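Local structure of Two-component system sensor histidine kinase (Bacteroides thetaiotaomicron, 3OTT) at residues B[75-80]-B[84-89]; B[114-119]-B[123-128]. The protein is a putative sensor kinase and transcription regulator, probably sensing saccharides through the extracellular beta-propeller and beta-sandwich region described here and phosphorylating itself on histidine. All blocks are in the same frame, centred on the assembly; numbering follows the deposited sequence.

Contact 1: B[75-80]-B[84-89]; sequences YLYMGT and ILVYNY
L76 and M78 exchange backbone hydrogen bonds with Y87 and L85, two for each pair, and these join strands 75-79 and 84-88 in antiparallel register. The shortest runs from L76 N to Y87 O at 2.7 Å and is nearly straight; M78 N to L85 O is the most bent, 146° at the hydrogen. CA-H groups of Y75, V86 and I84 add weaker contacts to the same row of carbonyls.

Two tyrosine rings organise the contacts on the face bearing Y75, Y77, I84, V86 and N88. V86 CG2 sits over the centre of the Y77 ring, 3.8 Å from its centroid, a CH-pi contact. Having CG1 anti to the backbone N (chi1 175°) places V86 CG1 where it touches both tyrosines, 3.9 Å from Y75 CD1. The Y75 hydroxyl is hydrogen-bonded to H372 NE2 of the second subunit.

Apolar packing fills the other face. The M78 chain bends at its last torsion (chi3 -78°), bringing M78 CE to 3.8 Å from Y87 CB, while L76 CD2 meets the edge of the Y87 ring. L76 CD1 presses obliquely on the Y89 ring, 3.5 Å from Y89 CD2.

Such a hairpin forms the middle of a four-stranded beta-propeller blade.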
loop_
_atom_site.group_PDB
_atom_site.type_symbol
_atom_site.label_atom_id
_atom_site.label_comp_id
_atom_site.label_asym_id
_atom_site.label_seq_id
_atom_site.Cartn_x
_atom_site.Cartn_y
_atom_site.Cartn_z
ATOM N N TYR B 75 22.710 9.222 -3.183
ATOM C CA TYR B 75 23.685 10.073 -2.439
ATOM C C TYR B 75 23.611 9.908 -0.928
ATOM O O TYR B 75 22.560 9.652 -0.363
ATOM C CB TYR B 75 23.525 11.579 -2.747
ATOM C CG TYR B 75 23.485 11.948 -4.216
ATOM C CD1 TYR B 75 24.662 11.974 -5.000
ATOM C CD2 TYR B 75 22.285 12.296 -4.826
ATOM C CE1 TYR B 75 24.608 12.287 -6.363
ATOM C CE2 TYR B 75 22.221 12.597 -6.203
ATOM C CZ TYR B 75 23.371 12.595 -6.947
ATOM O OH TYR B 75 23.238 12.952 -8.279
ATOM N N LEU B 76 24.720 10.074 -0.265
ATOM C CA LEU B 76 24.709 10.262 1.177
ATOM C C LEU B 76 25.034 11.731 1.374
ATOM O O LEU B 76 26.134 12.147 0.963
ATOM C CB LEU B 76 25.767 9.381 1.882
ATOM C CG LEU B 76 25.489 7.908 2.214
ATOM C CD1 LEU B 76 24.518 7.230 1.290
ATOM C CD2 LEU B 76 26.780 7.114 2.225
ATOM N N TYR B 77 24.060 12.508 1.861
ATOM C CA TYR B 77 24.253 13.894 2.288
ATOM C C TYR B 77 24.624 13.826 3.755
ATOM O O TYR B 77 23.865 13.298 4.579
ATOM C CB TYR B 77 22.938 14.752 2.123
ATOM C CG TYR B 77 22.704 15.321 0.737
ATOM C CD1 TYR B 77 22.937 14.545 -0.407
ATOM C CD2 TYR B 77 22.229 16.618 0.574
ATOM C CE1 TYR B 77 22.749 15.074 -1.705
ATOM C CE2 TYR B 77 21.987 17.169 -0.687
ATOM C CZ TYR B 77 22.265 16.400 -1.839
ATOM O OH TYR B 77 22.054 16.951 -3.104
ATOM N N MET B 78 25.765 14.380 4.103
ATOM C CA MET B 78 26.294 14.250 5.457
ATOM C C MET B 78 26.684 15.615 6.023
ATOM O O MET B 78 27.370 16.389 5.344
ATOM C CB MET B 78 27.529 13.334 5.406
ATOM C CG MET B 78 27.186 11.918 4.826
ATOM S SD MET B 78 28.716 11.004 4.733
ATOM C CE MET B 78 29.507 11.677 3.257
ATOM N N GLY B 79 26.273 15.906 7.258
ATOM C CA GLY B 79 26.618 17.183 7.837
ATOM C C GLY B 79 27.997 17.204 8.441
ATOM O O GLY B 79 28.372 16.252 9.091
ATOM N N THR B 80 28.739 18.302 8.259
ATOM C CA THR B 80 30.160 18.436 8.682
ATOM C C THR B 80 30.358 19.882 9.182
ATOM O O THR B 80 29.427 20.678 9.074
ATOM C CB THR B 80 31.166 18.206 7.485
ATOM O OG1 THR B 80 31.000 19.234 6.521
ATOM C CG2 THR B 80 30.958 16.860 6.749
ATOM N N ILE B 84 28.004 20.451 4.043
ATOM C CA ILE B 84 27.426 19.213 3.638
ATOM C C ILE B 84 28.334 18.561 2.662
ATOM O O ILE B 84 28.681 19.124 1.659
ATOM C CB ILE B 84 26.044 19.407 3.025
ATOM C CG1 ILE B 84 25.085 19.863 4.121
ATOM C CG2 ILE B 84 25.584 18.116 2.317
ATOM C CD1 ILE B 84 23.679 19.927 3.713
ATOM N N LEU B 85 28.713 17.347 2.988
ATOM C CA LEU B 85 29.547 16.556 2.152
ATOM C C LEU B 85 28.626 15.581 1.428
ATOM O O LEU B 85 27.814 14.894 2.064
ATOM C CB LEU B 85 30.513 15.843 3.070
ATOM C CG LEU B 85 31.673 15.110 2.439
ATOM C CD1 LEU B 85 32.589 16.069 1.593
ATOM C CD2 LEU B 85 32.410 14.391 3.612
ATOM N N VAL B 86 28.670 15.584 0.099
ATOM C CA VAL B 86 27.814 14.742 -0.686
ATOM C C VAL B 86 28.558 13.536 -1.329
ATOM O O VAL B 86 29.467 13.708 -2.167
ATOM C CB VAL B 86 27.068 15.562 -1.732
ATOM C CG1 VAL B 86 26.265 14.660 -2.646
ATOM C CG2 VAL B 86 26.157 16.583 -1.032
ATOM N N TYR B 87 28.139 12.325 -0.990
ATOM C CA TYR B 87 28.844 11.166 -1.480
ATOM C C TYR B 87 27.933 10.340 -2.383
ATOM O O TYR B 87 26.842 9.907 -1.981
ATOM C CB TYR B 87 29.410 10.337 -0.290
ATOM C CG TYR B 87 30.111 9.052 -0.692
ATOM C CD1 TYR B 87 31.389 9.072 -1.322
ATOM C CD2 TYR B 87 29.535 7.835 -0.438
ATOM C CE1 TYR B 87 32.038 7.883 -1.705
ATOM C CE2 TYR B 87 30.186 6.617 -0.785
ATOM C CZ TYR B 87 31.419 6.668 -1.414
ATOM O OH TYR B 87 32.021 5.495 -1.740
ATOM N N ASN B 88 28.351 10.157 -3.623
ATOM C CA ASN B 88 27.598 9.261 -4.523
ATOM C C ASN B 88 28.027 7.824 -4.267
ATOM O O ASN B 88 29.077 7.434 -4.671
ATOM C CB ASN B 88 27.763 9.677 -6.006
ATOM C CG ASN B 88 26.933 8.819 -6.965
ATOM O OD1 ASN B 88 26.567 7.697 -6.642
ATOM N ND2 ASN B 88 26.642 9.357 -8.167
ATOM N N TYR B 89 27.212 7.041 -3.585
ATOM C CA TYR B 89 27.659 5.733 -3.188
ATOM C C TYR B 89 27.597 4.698 -4.337
ATOM O O TYR B 89 28.236 3.628 -4.261
ATOM C CB TYR B 89 26.882 5.277 -1.945
ATOM C CG TYR B 89 25.427 4.849 -2.185
ATOM C CD1 TYR B 89 25.109 3.584 -2.683
ATOM C CD2 TYR B 89 24.378 5.728 -1.912
ATOM C CE1 TYR B 89 23.768 3.184 -2.855
ATOM C CE2 TYR B 89 23.023 5.346 -2.094
ATOM C CZ TYR B 89 22.735 4.108 -2.582
ATOM O OH TYR B 89 21.424 3.777 -2.736
#

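Contact 2: B[114-119]-B[123-128]; sequences TLWLGA and LYTYQL
The broad indole of W116 makes a shelf on which T125 rests: T125 OG1 stands 3.6 Å above the W116 ring plane, over its centre. Leaning beside the backbone N (chi1 -74°), the indole reaches across toward the partner strand, and L123 closes on its rim, with L123 CD2 in line with the ring and 3.8 Å from W116 CZ3. The other branch of that leucine folds inward over the backbone, L123 CD1 coming to 3.4 Å from L117 O and lying against the CA of G118. Farther along, the methyls of T114 and T125 abut, T114 CG2 to T125 CG2 at 3.8 Å, and the bent chain of Q127 crosses T114 at about a right angle.

On the reverse face, L117 CB and Y124 CB meet 4.1 Å apart. The methyl of A119 fits against the edge of the Y124 ring. L117 CD1 reaches diagonally to the CB of Y126, a residue whose ring leads away from 114-119. Beneath these shapes, L115 bonds both ways with Y126 and L117 with Y124; Y126 N to L115 O is short at 2.7 Å but bent to 137°.

Strands 105-111 and 133-136 flank the hairpin within its sheet. W116 packs on I151 and L123 on I148 of strand 148-153, whereas L115 touches V69 of strand 67-71 on the other side.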
loop_
_atom_site.group_PDB
_atom_site.type_symbol
_atom_site.label_atom_id
_atom_site.label_comp_id
_atom_site.label_asym_id
_atom_site.label_seq_id
_atom_site.Cartn_x
_atom_site.Cartn_y
_atom_site.Cartn_z
ATOM N N THR B 114 11.937 18.419 -0.148
ATOM C CA THR B 114 12.618 19.466 0.537
ATOM C C THR B 114 13.428 18.872 1.698
ATOM O O THR B 114 12.863 18.143 2.517
ATOM C CB THR B 114 11.612 20.461 1.090
ATOM O OG1 THR B 114 10.943 21.084 -0.005
ATOM C CG2 THR B 114 12.330 21.523 1.806
ATOM N N LEU B 115 14.714 19.231 1.785
ATOM C CA LEU B 115 15.579 18.814 2.891
ATOM C C LEU B 115 15.765 19.970 3.896
ATOM O O LEU B 115 16.259 21.042 3.533
ATOM C CB LEU B 115 16.945 18.390 2.350
ATOM C CG LEU B 115 17.993 17.806 3.315
ATOM C CD1 LEU B 115 17.540 16.485 3.966
ATOM C CD2 LEU B 115 19.334 17.629 2.696
ATOM N N TRP B 116 15.351 19.724 5.147
ATOM C CA TRP B 116 15.537 20.612 6.264
ATOM C C TRP B 116 16.955 20.390 6.855
ATOM O O TRP B 116 17.361 19.249 7.087
ATOM C CB TRP B 116 14.479 20.331 7.356
ATOM C CG TRP B 116 13.076 20.825 7.040
ATOM C CD1 TRP B 116 12.133 20.186 6.267
ATOM C CD2 TRP B 116 12.474 22.072 7.452
ATOM N NE1 TRP B 116 10.990 20.945 6.186
ATOM C CE2 TRP B 116 11.153 22.093 6.923
ATOM C CE3 TRP B 116 12.892 23.133 8.256
ATOM C CZ2 TRP B 116 10.254 23.167 7.144
ATOM C CZ3 TRP B 116 11.996 24.234 8.469
ATOM C CH2 TRP B 116 10.688 24.218 7.910
ATOM N N LEU B 117 17.655 21.484 7.154
ATOM C CA LEU B 117 19.021 21.480 7.662
ATOM C C LEU B 117 19.007 22.291 8.919
ATOM O O LEU B 117 18.575 23.460 8.916
ATOM C CB LEU B 117 20.000 22.193 6.668
ATOM C CG LEU B 117 19.986 21.718 5.204
ATOM C CD1 LEU B 117 20.879 22.553 4.226
ATOM C CD2 LEU B 117 20.364 20.184 5.159
ATOM N N GLY B 118 19.491 21.685 9.997
ATOM C CA GLY B 118 19.746 22.403 11.231
ATOM C C GLY B 118 21.248 22.539 11.503
ATOM O O GLY B 118 21.994 21.544 11.463
ATOM N N ALA B 119 21.671 23.744 11.851
ATOM C CA ALA B 119 23.079 24.055 12.028
ATOM C C ALA B 119 23.342 24.814 13.331
ATOM O O ALA B 119 22.413 25.225 14.029
ATOM C CB ALA B 119 23.604 24.869 10.803
ATOM N N LEU B 123 18.657 27.575 10.744
ATOM C CA LEU B 123 17.802 26.542 10.260
ATOM C C LEU B 123 17.494 26.870 8.823
ATOM O O LEU B 123 17.237 28.053 8.489
ATOM C CB LEU B 123 16.480 26.487 11.066
ATOM C CG LEU B 123 15.393 25.495 10.633
ATOM C CD1 LEU B 123 15.839 24.021 10.870
ATOM C CD2 LEU B 123 14.026 25.781 11.339
ATOM N N TYR B 124 17.504 25.823 7.969
ATOM C CA TYR B 124 17.406 26.067 6.534
ATOM C C TYR B 124 16.523 25.038 5.873
ATOM O O TYR B 124 16.311 23.932 6.380
ATOM C CB TYR B 124 18.815 26.049 5.854
ATOM C CG TYR B 124 19.793 26.982 6.529
ATOM C CD1 TYR B 124 20.470 26.594 7.686
ATOM C CD2 TYR B 124 20.011 28.274 6.022
ATOM C CE1 TYR B 124 21.368 27.467 8.317
ATOM C CE2 TYR B 124 20.903 29.122 6.613
ATOM C CZ TYR B 124 21.557 28.723 7.777
ATOM O OH TYR B 124 22.436 29.572 8.361
ATOM N N THR B 125 16.047 25.411 4.712
ATOM C CA THR B 125 15.401 24.497 3.829
ATOM C C THR B 125 16.206 24.410 2.532
ATOM O O THR B 125 16.842 25.395 2.090
ATOM C CB THR B 125 13.950 24.981 3.702
ATOM O OG1 THR B 125 13.098 24.103 4.464
ATOM C CG2 THR B 125 13.484 25.119 2.390
ATOM N N TYR B 126 16.219 23.213 1.944
ATOM C CA TYR B 126 16.875 23.000 0.665
ATOM C C TYR B 126 15.993 22.188 -0.260
ATOM O O TYR B 126 15.724 21.026 0.001
ATOM C CB TYR B 126 18.211 22.290 0.856
ATOM C CG TYR B 126 19.049 22.190 -0.410
ATOM C CD1 TYR B 126 19.322 23.332 -1.192
ATOM C CD2 TYR B 126 19.564 20.957 -0.841
ATOM C CE1 TYR B 126 20.127 23.268 -2.349
ATOM C CE2 TYR B 126 20.358 20.876 -2.001
ATOM C CZ TYR B 126 20.637 22.023 -2.748
ATOM O OH TYR B 126 21.413 21.933 -3.899
ATOM N N GLN B 127 15.583 22.813 -1.350
ATOM C CA GLN B 127 14.601 22.281 -2.226
ATOM C C GLN B 127 15.380 21.529 -3.303
ATOM O O GLN B 127 16.208 22.082 -3.940
ATOM C CB GLN B 127 13.665 23.410 -2.755
ATOM C CG GLN B 127 12.215 22.959 -3.127
ATOM C CD GLN B 127 12.160 21.917 -4.321
ATOM O OE1 GLN B 127 12.816 22.072 -5.343
ATOM N NE2 GLN B 127 11.314 20.900 -4.178
ATOM N N LEU B 128 15.154 20.240 -3.453
ATOM C CA LEU B 128 16.134 19.406 -4.183
ATOM C C LEU B 128 16.035 19.570 -5.678
ATOM O O LEU B 128 17.009 19.305 -6.373
ATOM C CB LEU B 128 15.992 17.938 -3.813
ATOM C CG LEU B 128 16.278 17.623 -2.329
ATOM C CD1 LEU B 128 15.852 16.186 -2.027
ATOM C CD2 LEU B 128 17.787 17.832 -1.961
#

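In the fold
From the N terminus, contact 1 comes first: strand 75-79 turns back through residues 80-83 into strand 84-88. The chain then passes through the blade's outermost strand, 93-94, and enters the next sheet at 105-111, after which contact 2 closes its own, tighter turn at residues 120-121, between 114-119 and 122-127. The two hairpins are thus in series, neither nested nor crossed, each the central pair of one propeller blade. Their centres lie 14 Å apart and their facing sides pack together: I84 CD1 meets L117 CD2 at 3.6 Å, and Y77 packs on L115. Beyond them, contact 1 leans on strand 42-46 and contact 2 on strand 148-153, linking four successive blades.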